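Local coordinates for response regulator receiver protein (Sinorhizobium medicae, PDB 2RDM) that probably acts as a phosphorylation-controlled receiver in two-component signalling, although its own role is unknown, at residues L19-L31 / F108-L121. The protein carries 1 engineered substitution. Sequence-based numbering, arbitrary orientation.
Sequences LDFESTLTDAGFL and FTSAQLITAVSQLL
Thr24 meets Ser110, and Leu25 meets Ile114, where helix 19-27 crosses helix 110-121 at -60°, the two axes 10.1 Å apart. Ile114 sits at the centre. Its CG1 is anti to the carbonyl carbon (chi1 -68°), and the methyl CD1 beyond it reaches Ala28 CB at 3.7 Å. The same methyl touches Leu25 CD2 and Thr24 CG2. Shortening Ile114 to an alanine would remove CD1 and would probably leave a gap beside Ala28, Leu25 and Thr24. Thr24 turns CG2, not its hydroxyl, closest to Ser110 CB, 3.7 Å away. At one end the rings of Phe21 and Phe108 are nearly parallel, 11° between planes, but slid apart, so they barely overlap; Phe21 CE1 is 3.7 Å from Phe108 CZ. Leu113 CD2 reaches Phe21 CD1 at 4.0 Å. At the other end, Gly29 closes the first helix in a Schellman motif, and Phe30 follows. Leu121 CD1 meets the edge of the Phe30 ring at CE1, 3.5 Å away. Val117 CG1 approaches CZ of that ring obliquely. Ser118 OG also lies at the ring edge, but its bond goes to Ile114 O (2.7 Å). The arrangement joins the first and last helices on one face of the five-stranded parallel sheet, as in the CheY-like receiver fold.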
loop_
_atom_site.group_PDB
_atom_site.type_symbol
_atom_site.label_atom_id
_atom_site.label_comp_id
_atom_site.label_asym_id
_atom_site.label_seq_id
_atom_site.Cartn_x
_atom_site.Cartn_y
_atom_site.Cartn_z
ATOM N N LEU A 19 -21.435 0.998 -24.983
ATOM C CA LEU A 19 -22.589 0.212 -24.515
ATOM C C LEU A 19 -22.179 -1.031 -23.700
ATOM O O LEU A 19 -22.890 -1.441 -22.779
ATOM C CB LEU A 19 -23.498 -0.183 -25.695
ATOM C CG LEU A 19 -24.649 0.728 -26.179
ATOM C CD1 LEU A 19 -25.669 1.013 -25.073
ATOM C CD2 LEU A 19 -24.173 2.039 -26.819
ATOM N N ASP A 20 -21.028 -1.607 -24.051
ATOM C CA ASP A 20 -20.426 -2.736 -23.345
ATOM C C ASP A 20 -19.963 -2.313 -21.955
ATOM O O ASP A 20 -20.320 -2.948 -20.960
ATOM C CB ASP A 20 -19.236 -3.270 -24.147
ATOM C CG ASP A 20 -18.698 -4.578 -23.617
ATOM O OD1 ASP A 20 -19.457 -5.329 -22.969
ATOM O OD2 ASP A 20 -17.508 -4.862 -23.870
ATOM N N PHE A 21 -19.175 -1.236 -21.896
ATOM C CA PHE A 21 -18.712 -0.693 -20.626
ATOM C C PHE A 21 -19.889 -0.174 -19.808
ATOM O O PHE A 21 -19.943 -0.399 -18.598
ATOM C CB PHE A 21 -17.651 0.406 -20.820
ATOM C CG PHE A 21 -16.403 -0.059 -21.533
ATOM C CD1 PHE A 21 -15.827 -1.296 -21.237
ATOM C CD2 PHE A 21 -15.791 0.748 -22.488
ATOM C CE1 PHE A 21 -14.674 -1.725 -21.894
ATOM C CE2 PHE A 21 -14.639 0.321 -23.156
ATOM C CZ PHE A 21 -14.080 -0.915 -22.854
ATOM N N GLU A 22 -20.840 0.486 -20.478
ATOM C CA GLU A 22 -22.015 1.054 -19.814
ATOM C C GLU A 22 -22.845 -0.012 -19.114
ATOM O O GLU A 22 -23.195 0.156 -17.945
ATOM C CB GLU A 22 -22.891 1.843 -20.801
ATOM C CG GLU A 22 -24.132 2.480 -20.191
ATOM C CD GLU A 22 -24.752 3.556 -21.073
ATOM O OE1 GLU A 22 -24.425 3.634 -22.283
ATOM O OE2 GLU A 22 -25.572 4.333 -20.545
ATOM N N SER A 23 -23.154 -1.102 -19.824
ATOM C CA SER A 23 -23.982 -2.172 -19.255
ATOM C C SER A 23 -23.261 -2.943 -18.154
ATOM O O SER A 23 -23.891 -3.352 -17.185
ATOM C CB SER A 23 -24.506 -3.127 -20.330
ATOM O OG SER A 23 -23.446 -3.647 -21.107
ATOM N N THR A 24 -21.946 -3.123 -18.308
ATOM C CA THR A 24 -21.092 -3.685 -17.253
ATOM C C THR A 24 -21.225 -2.873 -15.967
ATOM O O THR A 24 -21.485 -3.425 -14.898
ATOM C CB THR A 24 -19.608 -3.764 -17.707
ATOM O OG1 THR A 24 -19.493 -4.715 -18.768
ATOM C CG2 THR A 24 -18.685 -4.190 -16.568
ATOM N N LEU A 25 -21.107 -1.553 -16.090
ATOM C CA LEU A 25 -21.208 -0.683 -14.929
ATOM C C LEU A 25 -22.623 -0.614 -14.342
ATOM O O LEU A 25 -22.779 -0.593 -13.117
ATOM C CB LEU A 25 -20.647 0.713 -15.239
ATOM C CG LEU A 25 -19.136 0.823 -15.505
ATOM C CD1 LEU A 25 -18.793 2.103 -16.258
ATOM C CD2 LEU A 25 -18.336 0.725 -14.204
ATOM N N THR A 26 -23.655 -0.588 -15.192
ATOM C CA THR A 26 -25.037 -0.578 -14.665
ATOM C C THR A 26 -25.431 -1.893 -13.990
ATOM O O THR A 26 -26.153 -1.878 -12.992
ATOM C CB THR A 26 -26.102 -0.170 -15.705
ATOM O OG1 THR A 26 -26.026 -1.039 -16.833
ATOM C CG2 THR A 26 -25.906 1.269 -16.148
ATOM N N ASP A 27 -24.932 -3.017 -14.504
ATOM C CA ASP A 27 -25.140 -4.327 -13.852
ATOM C C ASP A 27 -24.549 -4.384 -12.444
ATOM O O ASP A 27 -25.125 -5.011 -11.553
ATOM C CB ASP A 27 -24.559 -5.472 -14.691
ATOM C CG ASP A 27 -25.347 -5.733 -15.961
ATOM O OD1 ASP A 27 -26.511 -5.293 -16.061
ATOM O OD2 ASP A 27 -24.791 -6.374 -16.875
ATOM N N ALA A 28 -23.412 -3.707 -12.253
ATOM C CA ALA A 28 -22.729 -3.650 -10.962
ATOM C C ALA A 28 -23.345 -2.660 -9.981
ATOM O O ALA A 28 -22.893 -2.557 -8.843
ATOM C CB ALA A 28 -21.274 -3.336 -11.158
ATOM N N GLY A 29 -24.363 -1.926 -10.422
ATOM C CA GLY A 29 -25.110 -1.032 -9.542
ATOM C C GLY A 29 -24.855 0.455 -9.736
ATOM O O GLY A 29 -25.415 1.279 -9.009
ATOM N N PHE A 30 -24.012 0.807 -10.706
ATOM C CA PHE A 30 -23.676 2.217 -10.956
ATOM C C PHE A 30 -24.676 2.875 -11.906
ATOM O O PHE A 30 -25.193 2.224 -12.814
ATOM C CB PHE A 30 -22.267 2.364 -11.560
ATOM C CG PHE A 30 -21.170 1.799 -10.700
ATOM C CD1 PHE A 30 -20.650 2.538 -9.647
ATOM C CD2 PHE A 30 -20.660 0.523 -10.940
ATOM C CE1 PHE A 30 -19.634 2.012 -8.835
ATOM C CE2 PHE A 30 -19.644 -0.012 -10.141
ATOM C CZ PHE A 30 -19.134 0.731 -9.081
ATOM N N LEU A 31 -24.935 4.164 -11.689
ATOM C CA LEU A 31 -25.528 5.014 -12.721
ATOM C C LEU A 31 -24.404 5.439 -13.653
ATOM O O LEU A 31 -23.295 5.722 -13.201
ATOM C CB LEU A 31 -26.166 6.255 -12.112
ATOM C CG LEU A 31 -27.536 6.174 -11.439
ATOM C CD1 LEU A 31 -27.978 7.578 -11.047
ATOM C CD2 LEU A 31 -28.584 5.508 -12.319
ATOM N N PHE A 108 -9.079 -6.403 -21.289
ATOM C CA PHE A 108 -9.369 -6.564 -19.868
ATOM C C PHE A 108 -10.806 -7.017 -19.728
ATOM O O PHE A 108 -11.605 -6.868 -20.658
ATOM C CB PHE A 108 -9.093 -5.271 -19.070
ATOM C CG PHE A 108 -9.858 -4.079 -19.555
ATOM C CD1 PHE A 108 -11.117 -3.790 -19.033
ATOM C CD2 PHE A 108 -9.314 -3.225 -20.511
ATOM C CE1 PHE A 108 -11.835 -2.691 -19.491
ATOM C CE2 PHE A 108 -10.020 -2.120 -20.960
ATOM C CZ PHE A 108 -11.283 -1.860 -20.451
ATOM N N THR A 109 -11.143 -7.559 -18.564
ATOM C CA THR A 109 -12.445 -8.152 -18.361
ATOM C C THR A 109 -13.371 -7.192 -17.640
ATOM O O THR A 109 -12.932 -6.184 -17.086
ATOM C CB THR A 109 -12.333 -9.423 -17.523
ATOM O OG1 THR A 109 -11.885 -9.073 -16.211
ATOM C CG2 THR A 109 -11.327 -10.378 -18.163
ATOM N N SER A 110 -14.654 -7.529 -17.651
ATOM C CA SER A 110 -15.664 -6.821 -16.879
ATOM C C SER A 110 -15.329 -6.785 -15.388
ATOM O O SER A 110 -15.503 -5.754 -14.736
ATOM C CB SER A 110 -17.031 -7.476 -17.099
ATOM O OG SER A 110 -16.997 -8.847 -16.719
ATOM N N ALA A 111 -14.854 -7.908 -14.855
ATOM C CA ALA A 111 -14.436 -7.986 -13.452
ATOM C C ALA A 111 -13.323 -6.989 -13.138
ATOM O O ALA A 111 -13.362 -6.315 -12.114
ATOM C CB ALA A 111 -13.993 -9.395 -13.113
ATOM N N GLN A 112 -12.334 -6.889 -14.025
ATOM C CA GLN A 112 -11.241 -5.957 -13.833
ATOM C C GLN A 112 -11.733 -4.512 -13.792
ATOM O O GLN A 112 -11.246 -3.717 -12.993
ATOM C CB GLN A 112 -10.247 -6.103 -14.970
ATOM C CG GLN A 112 -9.222 -7.190 -14.767
ATOM C CD GLN A 112 -8.451 -7.433 -16.043
ATOM O OE1 GLN A 112 -8.884 -8.208 -16.894
ATOM N NE2 GLN A 112 -7.327 -6.761 -16.193
ATOM N N LEU A 113 -12.685 -4.176 -14.664
ATOM C CA LEU A 113 -13.182 -2.811 -14.734
ATOM C C LEU A 113 -13.902 -2.470 -13.425
ATOM O O LEU A 113 -13.662 -1.412 -12.827
ATOM C CB LEU A 113 -14.123 -2.624 -15.924
ATOM C CG LEU A 113 -14.900 -1.297 -16.011
ATOM C CD1 LEU A 113 -13.977 -0.073 -15.974
ATOM C CD2 LEU A 113 -15.751 -1.282 -17.275
ATOM N N ILE A 114 -14.755 -3.386 -12.995
ATOM C CA ILE A 114 -15.592 -3.196 -11.795
ATOM C C ILE A 114 -14.749 -3.119 -10.510
ATOM O O ILE A 114 -15.003 -2.277 -9.630
ATOM C CB ILE A 114 -16.648 -4.334 -11.693
ATOM C CG1 ILE A 114 -17.694 -4.239 -12.825
ATOM C CG2 ILE A 114 -17.339 -4.314 -10.349
ATOM C CD1 ILE A 114 -18.225 -2.828 -13.103
ATOM N N THR A 115 -13.769 -4.014 -10.400
ATOM C CA THR A 115 -12.814 -4.019 -9.299
ATOM C C THR A 115 -12.038 -2.705 -9.234
ATOM O O THR A 115 -11.921 -2.125 -8.179
ATOM C CB THR A 115 -11.848 -5.234 -9.386
ATOM O OG1 THR A 115 -12.620 -6.442 -9.304
ATOM C CG2 THR A 115 -10.860 -5.202 -8.242
ATOM N N ALA A 116 -11.548 -2.220 -10.376
ATOM C CA ALA A 116 -10.815 -0.964 -10.424
ATOM C C ALA A 116 -11.666 0.198 -9.933
ATOM O O ALA A 116 -11.233 0.969 -9.079
ATOM C CB ALA A 116 -10.328 -0.687 -11.854
ATOM N N VAL A 117 -12.887 0.294 -10.444
ATOM C CA VAL A 117 -13.776 1.412 -10.109
ATOM C C VAL A 117 -14.115 1.365 -8.613
ATOM O O VAL A 117 -13.956 2.372 -7.916
ATOM C CB VAL A 117 -15.056 1.409 -11.004
ATOM C CG1 VAL A 117 -16.096 2.393 -10.514
ATOM C CG2 VAL A 117 -14.684 1.776 -12.446
ATOM N N SER A 118 -14.512 0.188 -8.138
ATOM C CA SER A 118 -14.959 0.001 -6.727
ATOM C C SER A 118 -13.842 0.247 -5.724
ATOM O O SER A 118 -14.050 0.886 -4.678
ATOM C CB SER A 118 -15.502 -1.424 -6.540
ATOM O OG SER A 118 -16.527 -1.723 -7.477
ATOM N N GLN A 119 -12.650 -0.273 -6.028
ATOM C CA GLN A 119 -11.472 -0.086 -5.190
ATOM C C GLN A 119 -11.112 1.399 -5.034
ATOM O O GLN A 119 -10.794 1.856 -3.947
ATOM C CB GLN A 119 -10.295 -0.856 -5.808
ATOM C CG GLN A 119 -9.004 -0.768 -5.081
ATOM C CD GLN A 119 -7.913 -1.482 -5.852
ATOM O OE1 GLN A 119 -8.122 -2.593 -6.354
ATOM N NE2 GLN A 119 -6.757 -0.845 -5.968
ATOM N N LEU A 120 -11.165 2.151 -6.128
ATOM C CA LEU A 120 -10.846 3.575 -6.073
ATOM C C LEU A 120 -11.907 4.401 -5.354
ATOM O O LEU A 120 -11.570 5.346 -4.657
ATOM C CB LEU A 120 -10.602 4.125 -7.467
ATOM C CG LEU A 120 -9.361 3.544 -8.157
ATOM C CD1 LEU A 120 -9.270 4.098 -9.579
ATOM C CD2 LEU A 120 -8.089 3.804 -7.373
ATOM N N LEU A 121 -13.179 4.032 -5.521
ATOM C CA LEU A 121 -14.262 4.674 -4.764
ATOM C C LEU A 121 -14.121 4.369 -3.291
ATOM O O LEU A 121 -14.280 5.263 -2.461
ATOM C CB LEU A 121 -15.629 4.198 -5.244
ATOM C CG LEU A 121 -16.137 4.751 -6.571
ATOM C CD1 LEU A 121 -17.134 3.786 -7.126
ATOM C CD2 LEU A 121 -16.764 6.119 -6.386
#